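Side-chain contacts in origin of replication complex subunit 1B (Arabidopsis thaliana, PDB 5HH7), which is a subunit of the origin recognition complex that binds replication origins, and carries a BAH-PHD cassette that reads the unmodified tail of histone H3: residues Glu49-Gln54 and Thr121-Leu126; Met64-Asp69 and Leu170-Tyr175; Gly72-Lys77 and Gly89-Gln94; Lys198-Ala203 and Val210-Tyr215. All blocks are in the same frame, centred on the assembly; numbering follows the deposited sequence.

Contact 1: residues Glu49-Gln54 and Thr121-Leu126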
# COMPACT_ATOMS: atom_id res chain seq x y z
N GLU A 49 -13.32 -5.28 1.85
CA GLU A 49 -12.88 -5.77 0.55
C GLU A 49 -13.25 -4.79 -0.55
O GLU A 49 -12.52 -4.63 -1.53
CB GLU A 49 -13.55 -7.11 0.23
CG GLU A 49 -12.92 -8.33 0.88
CD GLU A 49 -13.20 -9.61 0.12
OE1 GLU A 49 -12.33 -10.03 -0.67
OE2 GLU A 49 -14.29 -10.19 0.31
N ILE A 50 -14.40 -4.14 -0.39
CA ILE A 50 -15.01 -3.37 -1.47
C ILE A 50 -15.40 -1.97 -1.01
O ILE A 50 -16.06 -1.80 0.02
CB ILE A 50 -16.26 -4.10 -2.01
CG1 ILE A 50 -15.88 -5.47 -2.56
CG2 ILE A 50 -16.96 -3.27 -3.07
CD1 ILE A 50 -17.06 -6.27 -3.06
N GLU A 51 -15.01 -0.97 -1.80
CA GLU A 51 -15.33 0.42 -1.49
C GLU A 51 -16.63 0.86 -2.16
O GLU A 51 -17.02 0.31 -3.19
CB GLU A 51 -14.19 1.34 -1.94
CG GLU A 51 -12.88 1.08 -1.21
CD GLU A 51 -11.73 1.88 -1.79
OE1 GLU A 51 -11.71 3.12 -1.59
OE2 GLU A 51 -10.85 1.28 -2.44
N ASP A 52 -17.29 1.85 -1.57
CA ASP A 52 -18.52 2.40 -2.12
C ASP A 52 -18.22 3.34 -3.27
O ASP A 52 -17.15 3.95 -3.32
CB ASP A 52 -19.28 3.18 -1.05
CG ASP A 52 -19.81 2.29 0.06
OD1 ASP A 52 -19.75 2.72 1.24
OD2 ASP A 52 -20.28 1.18 -0.24
N CYS A 53 -19.15 3.46 -4.21
CA CYS A 53 -19.05 4.52 -5.20
C CYS A 53 -19.36 5.84 -4.51
O CYS A 53 -20.28 5.94 -3.70
CB CYS A 53 -20.02 4.32 -6.35
SG CYS A 53 -20.17 5.83 -7.34
N GLN A 54 -18.59 6.87 -4.85
CA GLN A 54 -18.73 8.17 -4.21
C GLN A 54 -19.88 8.98 -4.77
O GLN A 54 -20.16 10.09 -4.30
CB GLN A 54 -17.42 8.95 -4.30
CG GLN A 54 -16.28 8.30 -3.52
CD GLN A 54 -16.64 8.10 -2.06
OE1 GLN A 54 -16.84 9.07 -1.33
NE2 GLN A 54 -16.72 6.85 -1.64
N THR A 121 -10.19 1.67 4.34
CA THR A 121 -9.38 0.53 3.92
C THR A 121 -8.00 0.62 4.55
O THR A 121 -7.59 1.67 5.05
CB THR A 121 -9.24 0.45 2.39
OG1 THR A 121 -8.43 1.54 1.93
CG2 THR A 121 -10.60 0.51 1.72
N MET A 122 -7.27 -0.49 4.52
CA MET A 122 -5.92 -0.56 5.07
C MET A 122 -4.98 0.38 4.31
O MET A 122 -4.11 1.02 4.90
CB MET A 122 -5.42 -2.00 5.00
CG MET A 122 -4.26 -2.32 5.92
SD MET A 122 -4.24 -4.07 6.35
CE MET A 122 -5.67 -4.19 7.42
N ARG A 123 -5.17 0.46 2.99
CA ARG A 123 -4.41 1.38 2.15
C ARG A 123 -4.69 2.83 2.53
O ARG A 123 -3.77 3.66 2.60
CB ARG A 123 -4.73 1.14 0.68
CG ARG A 123 -4.46 2.33 -0.23
CD ARG A 123 -5.72 2.68 -1.01
NE ARG A 123 -6.31 3.94 -0.58
CZ ARG A 123 -7.60 4.25 -0.69
NH1 ARG A 123 -8.48 3.39 -1.21
NH2 ARG A 123 -8.02 5.43 -0.27
N GLU A 124 -5.95 3.13 2.79
CA GLU A 124 -6.33 4.47 3.22
C GLU A 124 -5.66 4.83 4.55
O GLU A 124 -5.17 5.95 4.72
CB GLU A 124 -7.86 4.57 3.34
CG GLU A 124 -8.37 5.98 3.56
CD GLU A 124 -9.89 6.06 3.55
OE1 GLU A 124 -10.55 5.07 3.16
OE2 GLU A 124 -10.43 7.12 3.92
N LYS A 125 -5.62 3.88 5.47
CA LYS A 125 -4.98 4.10 6.76
C LYS A 125 -3.48 4.33 6.60
O LYS A 125 -2.90 5.18 7.27
CB LYS A 125 -5.22 2.92 7.70
CG LYS A 125 -6.67 2.71 8.11
CD LYS A 125 -6.79 1.55 9.09
CE LYS A 125 -8.23 1.08 9.23
NZ LYS A 125 -8.34 -0.12 10.10
N LEU A 126 -2.86 3.56 5.71
CA LEU A 126 -1.43 3.70 5.46
C LEU A 126 -1.11 5.10 4.95
O LEU A 126 -0.22 5.78 5.46
CB LEU A 126 -0.95 2.67 4.43
CG LEU A 126 0.52 2.85 4.03
CD1 LEU A 126 1.44 2.59 5.22
CD2 LEU A 126 0.88 1.96 2.85

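Contact 2: residues Met64-Asp69 and Leu170-Tyr175. With ZN (zinc ion), chain D.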
# COMPACT_ATOMS: atom_id res chain seq x y z
N MET A 64 -15.96 -0.30 -11.37
CA MET A 64 -15.66 0.88 -10.59
C MET A 64 -14.20 1.27 -10.79
O MET A 64 -13.31 0.42 -10.69
CB MET A 64 -15.93 0.61 -9.11
CG MET A 64 -15.72 1.82 -8.20
SD MET A 64 -16.11 1.45 -6.48
CE MET A 64 -17.84 0.99 -6.61
N ILE A 65 -13.96 2.54 -11.07
CA ILE A 65 -12.59 3.01 -11.23
C ILE A 65 -12.16 3.92 -10.08
O ILE A 65 -12.98 4.34 -9.26
CB ILE A 65 -12.36 3.73 -12.57
CG1 ILE A 65 -13.25 4.97 -12.68
CG2 ILE A 65 -12.60 2.78 -13.73
CD1 ILE A 65 -12.98 5.80 -13.91
N GLU A 66 -10.87 4.21 -10.03
CA GLU A 66 -10.27 4.93 -8.93
C GLU A 66 -9.72 6.27 -9.42
O GLU A 66 -9.02 6.32 -10.43
CB GLU A 66 -9.15 4.08 -8.34
CG GLU A 66 -8.34 4.73 -7.24
CD GLU A 66 -7.32 3.77 -6.65
OE1 GLU A 66 -6.16 3.77 -7.11
OE2 GLU A 66 -7.70 3.01 -5.74
N CYS A 67 -10.03 7.34 -8.70
CA CYS A 67 -9.51 8.65 -9.06
C CYS A 67 -8.04 8.76 -8.69
O CYS A 67 -7.65 8.42 -7.58
CB CYS A 67 -10.31 9.75 -8.36
SG CYS A 67 -9.56 11.37 -8.53
N ASP A 68 -7.22 9.24 -9.63
CA ASP A 68 -5.79 9.42 -9.40
C ASP A 68 -5.50 10.29 -8.18
O ASP A 68 -4.47 10.11 -7.52
CB ASP A 68 -5.11 10.05 -10.61
CG ASP A 68 -5.00 9.10 -11.79
OD1 ASP A 68 -5.21 7.89 -11.58
OD2 ASP A 68 -4.71 9.58 -12.91
N ASP A 69 -6.38 11.24 -7.90
CA ASP A 69 -6.13 12.23 -6.86
C ASP A 69 -6.67 11.84 -5.48
O ASP A 69 -5.91 11.67 -4.54
CB ASP A 69 -6.66 13.61 -7.27
CG ASP A 69 -5.76 14.30 -8.28
OD1 ASP A 69 -4.65 13.78 -8.52
OD2 ASP A 69 -6.16 15.35 -8.83
N LEU A 170 3.27 10.45 -6.86
CA LEU A 170 1.96 9.84 -7.08
C LEU A 170 1.31 9.56 -5.73
O LEU A 170 2.00 9.43 -4.72
CB LEU A 170 2.08 8.55 -7.90
CG LEU A 170 2.66 8.67 -9.31
CD1 LEU A 170 2.34 7.43 -10.13
CD2 LEU A 170 2.17 9.93 -10.01
N LYS A 171 -0.02 9.48 -5.71
CA LYS A 171 -0.74 9.27 -4.46
C LYS A 171 -0.44 7.92 -3.81
O LYS A 171 -0.49 7.80 -2.59
CB LYS A 171 -2.25 9.45 -4.68
CG LYS A 171 -2.67 10.89 -4.89
CD LYS A 171 -2.37 11.73 -3.66
CE LYS A 171 -2.81 13.18 -3.86
NZ LYS A 171 -2.70 13.97 -2.60
N ARG A 172 -0.13 6.92 -4.62
CA ARG A 172 0.20 5.60 -4.09
C ARG A 172 1.70 5.37 -3.93
O ARG A 172 2.16 4.23 -3.84
CB ARG A 172 -0.42 4.50 -4.96
CG ARG A 172 -1.93 4.39 -4.83
CD ARG A 172 -2.50 3.34 -5.78
NE ARG A 172 -3.89 3.03 -5.45
CZ ARG A 172 -4.26 2.13 -4.54
NH1 ARG A 172 -5.55 1.91 -4.32
NH2 ARG A 172 -3.35 1.46 -3.86
N GLU A 173 2.47 6.46 -3.88
CA GLU A 173 3.93 6.34 -3.82
C GLU A 173 4.48 6.26 -2.40
O GLU A 173 4.06 7.01 -1.52
CB GLU A 173 4.61 7.49 -4.59
CG GLU A 173 6.13 7.35 -4.66
CD GLU A 173 6.78 8.35 -5.60
OE1 GLU A 173 6.08 9.29 -6.05
OE2 GLU A 173 7.98 8.18 -5.90
N LEU A 174 5.42 5.34 -2.19
CA LEU A 174 6.11 5.19 -0.92
C LEU A 174 7.61 5.33 -1.15
O LEU A 174 8.10 5.10 -2.25
CB LEU A 174 5.84 3.80 -0.33
CG LEU A 174 4.38 3.40 -0.13
CD1 LEU A 174 4.28 1.95 0.30
CD2 LEU A 174 3.72 4.32 0.89
N TYR A 175 8.33 5.70 -0.09
CA TYR A 175 9.79 5.65 -0.10
C TYR A 175 10.23 4.53 0.83
O TYR A 175 9.64 4.34 1.89
CB TYR A 175 10.38 6.96 0.42
CG TYR A 175 10.00 8.18 -0.37
CD1 TYR A 175 10.05 8.17 -1.76
CD2 TYR A 175 9.61 9.35 0.26
CE1 TYR A 175 9.71 9.30 -2.50
CE2 TYR A 175 9.26 10.48 -0.46
CZ TYR A 175 9.32 10.45 -1.84
OH TYR A 175 8.98 11.57 -2.55
ZN ZN D . -11.17 12.61 -6.95
O HOH W 1 -1.56 9.92 -8.11

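Contact 3: residues Gly72-Lys77 and Gly89-Gln94. With ZN (zinc ion), chain C; ZN (zinc ion), chain D.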
# COMPACT_ATOMS: atom_id res chain seq x y z
N GLY A 72 -10.88 7.92 -4.58
CA GLY A 72 -12.25 7.48 -4.39
C GLY A 72 -12.69 6.55 -5.50
O GLY A 72 -12.09 6.53 -6.58
N GLY A 73 -13.74 5.78 -5.23
CA GLY A 73 -14.28 4.86 -6.21
C GLY A 73 -15.48 5.43 -6.94
O GLY A 73 -16.30 6.13 -6.35
N PHE A 74 -15.57 5.14 -8.24
CA PHE A 74 -16.66 5.64 -9.07
C PHE A 74 -17.08 4.61 -10.11
O PHE A 74 -16.24 4.13 -10.88
CB PHE A 74 -16.24 6.93 -9.79
CG PHE A 74 -15.82 8.04 -8.86
CD1 PHE A 74 -16.74 8.99 -8.43
CD2 PHE A 74 -14.51 8.14 -8.42
CE1 PHE A 74 -16.36 10.01 -7.58
CE2 PHE A 74 -14.13 9.15 -7.56
CZ PHE A 74 -15.05 10.09 -7.14
N HIS A 75 -18.36 4.27 -10.15
CA HIS A 75 -18.89 3.43 -11.21
C HIS A 75 -18.76 4.16 -12.54
O HIS A 75 -19.02 5.37 -12.61
CB HIS A 75 -20.37 3.08 -10.95
CG HIS A 75 -20.58 2.06 -9.88
ND1 HIS A 75 -21.60 2.14 -8.97
CD2 HIS A 75 -19.91 0.92 -9.59
CE1 HIS A 75 -21.55 1.11 -8.15
NE2 HIS A 75 -20.53 0.35 -8.51
N LEU A 76 -18.36 3.45 -13.59
CA LEU A 76 -18.27 4.03 -14.92
C LEU A 76 -19.62 4.58 -15.38
O LEU A 76 -19.70 5.68 -15.91
CB LEU A 76 -17.79 2.98 -15.93
CG LEU A 76 -16.35 2.48 -15.84
CD1 LEU A 76 -16.12 1.37 -16.86
CD2 LEU A 76 -15.36 3.61 -16.05
N LYS A 77 -20.67 3.80 -15.14
CA LYS A 77 -22.01 4.13 -15.60
C LYS A 77 -22.60 5.33 -14.86
O LYS A 77 -23.66 5.83 -15.23
CB LYS A 77 -22.94 2.94 -15.39
CG LYS A 77 -23.23 2.67 -13.92
CD LYS A 77 -24.42 1.76 -13.74
CE LYS A 77 -24.91 1.78 -12.30
NZ LYS A 77 -25.32 3.14 -11.86
N GLY A 89 -4.71 5.43 -18.70
CA GLY A 89 -3.87 6.51 -18.21
C GLY A 89 -4.55 7.42 -17.20
O GLY A 89 -5.41 6.98 -16.44
N ASP A 90 -4.15 8.69 -17.20
CA ASP A 90 -4.58 9.66 -16.20
C ASP A 90 -6.10 9.85 -16.15
O ASP A 90 -6.75 10.00 -17.18
CB ASP A 90 -3.91 11.01 -16.43
CG ASP A 90 -2.40 10.94 -16.35
OD1 ASP A 90 -1.86 9.89 -15.95
OD2 ASP A 90 -1.74 11.95 -16.68
N TRP A 91 -6.64 9.86 -14.94
CA TRP A 91 -8.05 10.18 -14.75
C TRP A 91 -8.31 10.68 -13.34
O TRP A 91 -7.87 10.08 -12.36
CB TRP A 91 -8.94 8.97 -15.04
CG TRP A 91 -10.41 9.29 -14.92
CD1 TRP A 91 -11.22 9.80 -15.90
CD2 TRP A 91 -11.24 9.13 -13.76
NE1 TRP A 91 -12.50 9.96 -15.42
CE2 TRP A 91 -12.53 9.55 -14.11
CE3 TRP A 91 -11.01 8.66 -12.46
CZ2 TRP A 91 -13.60 9.53 -13.21
CZ3 TRP A 91 -12.06 8.63 -11.57
CH2 TRP A 91 -13.34 9.06 -11.95
N ILE A 92 -9.02 11.81 -13.24
CA ILE A 92 -9.49 12.29 -11.95
C ILE A 92 -10.99 12.53 -12.03
O ILE A 92 -11.54 12.76 -13.11
CB ILE A 92 -8.78 13.59 -11.51
CG1 ILE A 92 -9.05 14.72 -12.50
CG2 ILE A 92 -7.29 13.35 -11.34
CD1 ILE A 92 -8.53 16.07 -12.04
N CYS A 93 -11.66 12.48 -10.88
CA CYS A 93 -13.10 12.62 -10.86
C CYS A 93 -13.52 14.08 -10.94
O CYS A 93 -12.69 14.98 -10.93
CB CYS A 93 -13.66 11.99 -9.59
SG CYS A 93 -13.44 13.03 -8.14
N GLN A 94 -14.83 14.30 -11.00
CA GLN A 94 -15.39 15.64 -11.15
C GLN A 94 -15.09 16.53 -9.94
O GLN A 94 -14.88 17.74 -10.10
CB GLN A 94 -16.90 15.57 -11.38
CG GLN A 94 -17.65 14.73 -10.37
CD GLN A 94 -18.29 13.51 -10.99
OE1 GLN A 94 -17.71 12.85 -11.85
NE2 GLN A 94 -19.52 13.20 -10.57
ZN ZN C . -22.31 4.63 -8.66
ZN ZN D . -11.17 12.61 -6.95

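Contact 4: residues Lys198-Ala203 and Val210-Tyr215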
# COMPACT_ATOMS: atom_id res chain seq x y z
N LYS A 198 8.88 0.35 -13.27
CA LYS A 198 8.69 -0.41 -14.50
C LYS A 198 7.45 -1.30 -14.48
O LYS A 198 6.95 -1.71 -15.53
CB LYS A 198 9.92 -1.28 -14.79
CG LYS A 198 10.82 -0.76 -15.89
CD LYS A 198 11.25 0.67 -15.65
CE LYS A 198 12.36 1.08 -16.62
NZ LYS A 198 13.57 0.21 -16.51
N GLU A 199 6.94 -1.60 -13.28
CA GLU A 199 5.83 -2.54 -13.15
C GLU A 199 4.57 -1.94 -12.53
O GLU A 199 3.54 -2.60 -12.44
CB GLU A 199 6.28 -3.77 -12.35
CG GLU A 199 7.50 -4.46 -12.94
CD GLU A 199 7.93 -5.67 -12.14
OE1 GLU A 199 7.36 -5.90 -11.05
OE2 GLU A 199 8.84 -6.38 -12.59
N PHE A 200 4.65 -0.68 -12.11
CA PHE A 200 3.52 -0.05 -11.42
C PHE A 200 2.28 0.15 -12.29
O PHE A 200 1.18 -0.22 -11.89
CB PHE A 200 3.93 1.27 -10.77
CG PHE A 200 2.80 1.97 -10.06
CD1 PHE A 200 2.29 1.47 -8.88
CD2 PHE A 200 2.24 3.13 -10.59
CE1 PHE A 200 1.24 2.10 -8.23
CE2 PHE A 200 1.19 3.77 -9.95
CZ PHE A 200 0.69 3.25 -8.76
N SER A 201 2.46 0.73 -13.47
CA SER A 201 1.31 1.05 -14.32
C SER A 201 0.59 -0.21 -14.79
O SER A 201 -0.63 -0.21 -14.96
CB SER A 201 1.73 1.92 -15.51
OG SER A 201 2.34 1.14 -16.52
N LYS A 202 1.34 -1.28 -14.98
CA LYS A 202 0.76 -2.55 -15.41
C LYS A 202 -0.03 -3.24 -14.30
O LYS A 202 -0.76 -4.20 -14.55
CB LYS A 202 1.85 -3.48 -15.97
CG LYS A 202 2.36 -3.03 -17.33
CD LYS A 202 3.59 -3.82 -17.78
CE LYS A 202 4.10 -3.29 -19.11
NZ LYS A 202 5.30 -4.03 -19.61
N ALA A 203 0.11 -2.74 -13.08
CA ALA A 203 -0.63 -3.29 -11.94
C ALA A 203 -1.91 -2.50 -11.65
O ALA A 203 -2.43 -2.54 -10.54
CB ALA A 203 0.26 -3.31 -10.70
N VAL A 210 -1.85 -1.94 -3.88
CA VAL A 210 -0.73 -1.77 -4.79
C VAL A 210 -0.10 -0.39 -4.62
O VAL A 210 -0.80 0.62 -4.67
CB VAL A 210 -1.17 -1.96 -6.25
CG1 VAL A 210 -0.03 -1.62 -7.21
CG2 VAL A 210 -1.66 -3.39 -6.48
N PHE A 211 1.21 -0.36 -4.42
CA PHE A 211 1.91 0.90 -4.23
C PHE A 211 3.12 1.00 -5.15
O PHE A 211 3.61 0.00 -5.67
CB PHE A 211 2.35 1.05 -2.77
CG PHE A 211 1.22 0.95 -1.80
CD1 PHE A 211 0.47 2.07 -1.48
CD2 PHE A 211 0.90 -0.26 -1.22
CE1 PHE A 211 -0.59 1.98 -0.59
CE2 PHE A 211 -0.16 -0.36 -0.33
CZ PHE A 211 -0.91 0.76 -0.02
N LEU A 212 3.59 2.23 -5.33
CA LEU A 212 4.78 2.50 -6.13
C LEU A 212 5.94 2.83 -5.20
O LEU A 212 5.78 3.61 -4.26
CB LEU A 212 4.52 3.70 -7.04
CG LEU A 212 5.77 4.36 -7.64
CD1 LEU A 212 6.38 3.47 -8.69
CD2 LEU A 212 5.44 5.75 -8.22
N CYS A 213 7.09 2.23 -5.46
CA CYS A 213 8.32 2.67 -4.80
C CYS A 213 9.49 2.68 -5.77
O CYS A 213 9.89 1.63 -6.29
CB CYS A 213 8.67 1.79 -3.60
SG CYS A 213 10.13 2.38 -2.69
N GLU A 214 10.02 3.87 -6.02
CA GLU A 214 11.17 4.03 -6.89
C GLU A 214 12.44 4.32 -6.08
O GLU A 214 13.54 3.94 -6.49
CB GLU A 214 10.93 5.16 -7.89
CG GLU A 214 12.10 5.43 -8.83
CD GLU A 214 11.71 6.26 -10.04
OE1 GLU A 214 10.61 6.84 -10.03
OE2 GLU A 214 12.50 6.32 -11.00
N TYR A 215 12.28 4.99 -4.95
CA TYR A 215 13.44 5.51 -4.22
C TYR A 215 13.62 4.97 -2.81
O TYR A 215 12.66 4.71 -2.08
CB TYR A 215 13.38 7.04 -4.11
CG TYR A 215 13.33 7.74 -5.44
CD1 TYR A 215 14.48 7.98 -6.17
CD2 TYR A 215 12.11 8.14 -5.98
CE1 TYR A 215 14.43 8.62 -7.39
CE2 TYR A 215 12.05 8.78 -7.19
CZ TYR A 215 13.21 9.02 -7.90
OH TYR A 215 13.14 9.66 -9.11

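Contact 1: residues Glu49-Gln54 and Thr121-Leu126
E51 leans against T121 and R123, and these three side chains make the contact. E51 comes from the histone-binding loop of the PHD finger. T121 and R123 sit at the start of a BAH helix. The E51 chain is extended, with CG anti to its carbonyl carbon (chi1 -63°), and it crosses both partners at about a right angle. Its CG rests on the methyl of T121, E51 CG to T121 CG2 being 3.8 Å. Its carboxylate meets R123 in a salt bridge, with R123 NH1 3.3 Å from E51 OE1. The oxygen lies in the guanidinium plane, but the nitrogen stands 37° out of the carboxylate plane. R123 NH1 faces both oxygens, but its long bond is to OE1; the planes are 43° apart.

T121 is the N-cap of its helix. T121 OG1 accepts from E124 N at 3.1 Å and is also hydrogen-bonded to D208. The same oxygen lies over one face of the R123 guanidinium, offset toward its rim. R123 has a further salt bridge to D208, and E51 OE2 one to a basic side chain of the bound H3 peptide. The positive charges of R123 and the peptide probably ease the closeness of the E51 and D208 carboxylates. The loop of E51 runs on to Q54, which bonds to strand 73-75, while helix 122-127 packs on strands 31-34 and 188-195 of the BAH sheet.

Contact 2: residues Met64-Asp69 and Leu170-Tyr175
R172 lays the edge of its guanidinium along the carboxylate of E66, a side-on salt bridge between the BAH domain and the PHD finger. R172 NE bonds to E66 OE1 at 2.9 Å, and R172 NH1 to E66 OE2 at 2.8 Å. Both oxygens are met on the syn side. The two planes are only 15° apart, which is the geometry of a near-flat, two-point pair. E66 reaches out from strand 64-66 with CG anti to its backbone N (chi1 175°). The extended R172 chain comes to meet it from the opposite direction. The arginine has further partners in D208 and the carbonyl of V210. E66 OE2 also forms a salt bridge with a basic side chain of the bound H3 peptide, so R172 is well placed to position a carboxylate that takes part in histone binding.

K171 touches the finger with the methylenes of its chain. It bends at chi2 and lies against two PHD carbonyls, with K171 CG 3.3 Å from D68 O and 3.4 Å from D69 O. C67, between E66 and D68, binds a zinc ion. K171 is in the type I turn L170-E173, and one water joins that turn to the finger: it donates to D68 O at 3.0 Å and accepts from K171 N at 2.9 Å.

Contact 3: residues Gly72-Lys77 and Gly89-Gln94
The sulfur of C93 is held by a zinc ion and also touches the ring of F74. C93 SG is 2.6 Å from the metal, whose site is completed by C67, C70 and C96. The same sulfur caps a backbone N at the start of helix 94-98. Toward F74 it lies obliquely, with C93 SG 3.5 Å from F74 CZ. The beta carbon makes the fuller contact. C93 CB stands over a face of the ring, offset toward the rim, 3.4 Å from F74 CZ, and forms a CH-pi contact. The backbone places CB over the ring; chi1 of 77° then turns SG between the backbone N and the carbonyl carbon, where it borders the ring and binds the zinc ion.

This is the inner packing of a PHD finger, whose two zinc sites are interleaved along the chain. F74 comes just before H75, and H75 binds the other zinc ion through its ND1 at 2.6 Å, together with C53, C56 and C78. One strand thus serves one metal directly and reaches a ligand of the other through F74. W91, the tryptophan two residues ahead of a zinc cysteine, is a familiar PHD feature. It comes to F74 from the same side of the ring plane as C93. The edge of its six-membered ring points at the F74 face in an offset edge-to-face pair, with planes at 69°. W91 CH2 leads, 3.8 Å from F74 CD2. W91 also packs on I65 of strand 64-66 and on an apolar side chain of the bound H3 peptide.

Contact 4: residues Lys198-Ala203 and Val210-Tyr215
F200 lays one face of its ring on the beta carbon of L212. L212 CB sits 17° off the ring normal, 3.8 Å from the centroid of the F200 ring, as a CH-pi contact. The two side chains cross at about a right angle. The leucine also bends round the base of the phenylalanine, where L212 CD1 comes within 3.9 Å of F200 CB. L212 thus follows the ring from its CD1-CE1 side back to its stem. F200 has CG anti to its backbone N (chi1 179°), and this turns the ring toward strand 210-218. F211 O lies obliquely to the ring, 3.8 Å from F200 CD1.

The second bump is a methyl of V210. V210 CG1 fits into the notch between the F200 ring and the methyl of A203. V210 CG1 is 4.1 Å from F200 CE1 and 3.9 Å from A203 CB. A203 N bonds to F200 O at 3.0 Å, a tight turn that keeps the two walls of the notch close in the chain.

The two segments belong to a beta-alpha-beta unit of the BAH domain. Strand 188-195 leads into the short helix 197-200, and the chain returns in strand 210-218, parallel to the first. V210 and L212 point toward segment 198-203. F211, between them, points away and packs on R123, L126 and L127 of helix 122-127. L170 touches F200 as well. The A203 end borders the bound H3 peptide: A203 O accepts a hydrogen bond from a basic side chain of the peptide, and V210 packs on a basic side chain.

Overall arrangement
Contact 3 lies inside the PHD finger and contact 4 inside the BAH domain; their nearest atoms are about 8 Å apart. Contacts 1 and 2 bridge the two domains, with centres 12 Å apart. They touch where R123 CD meets R172 NH1 at 3.4 Å, and D208 pairs with both arginines. Contact 2 joins contact 3 through the strand bond from I65 N to F74 O, 2.8 Å, and through a shared zinc ion. It joins contact 4 through R172 NH2 to V210 O, also 2.8 Å. All four border the bound H3 peptide, with acidic E51 and E66 from the PHD side and A203 and V210 from the BAH side.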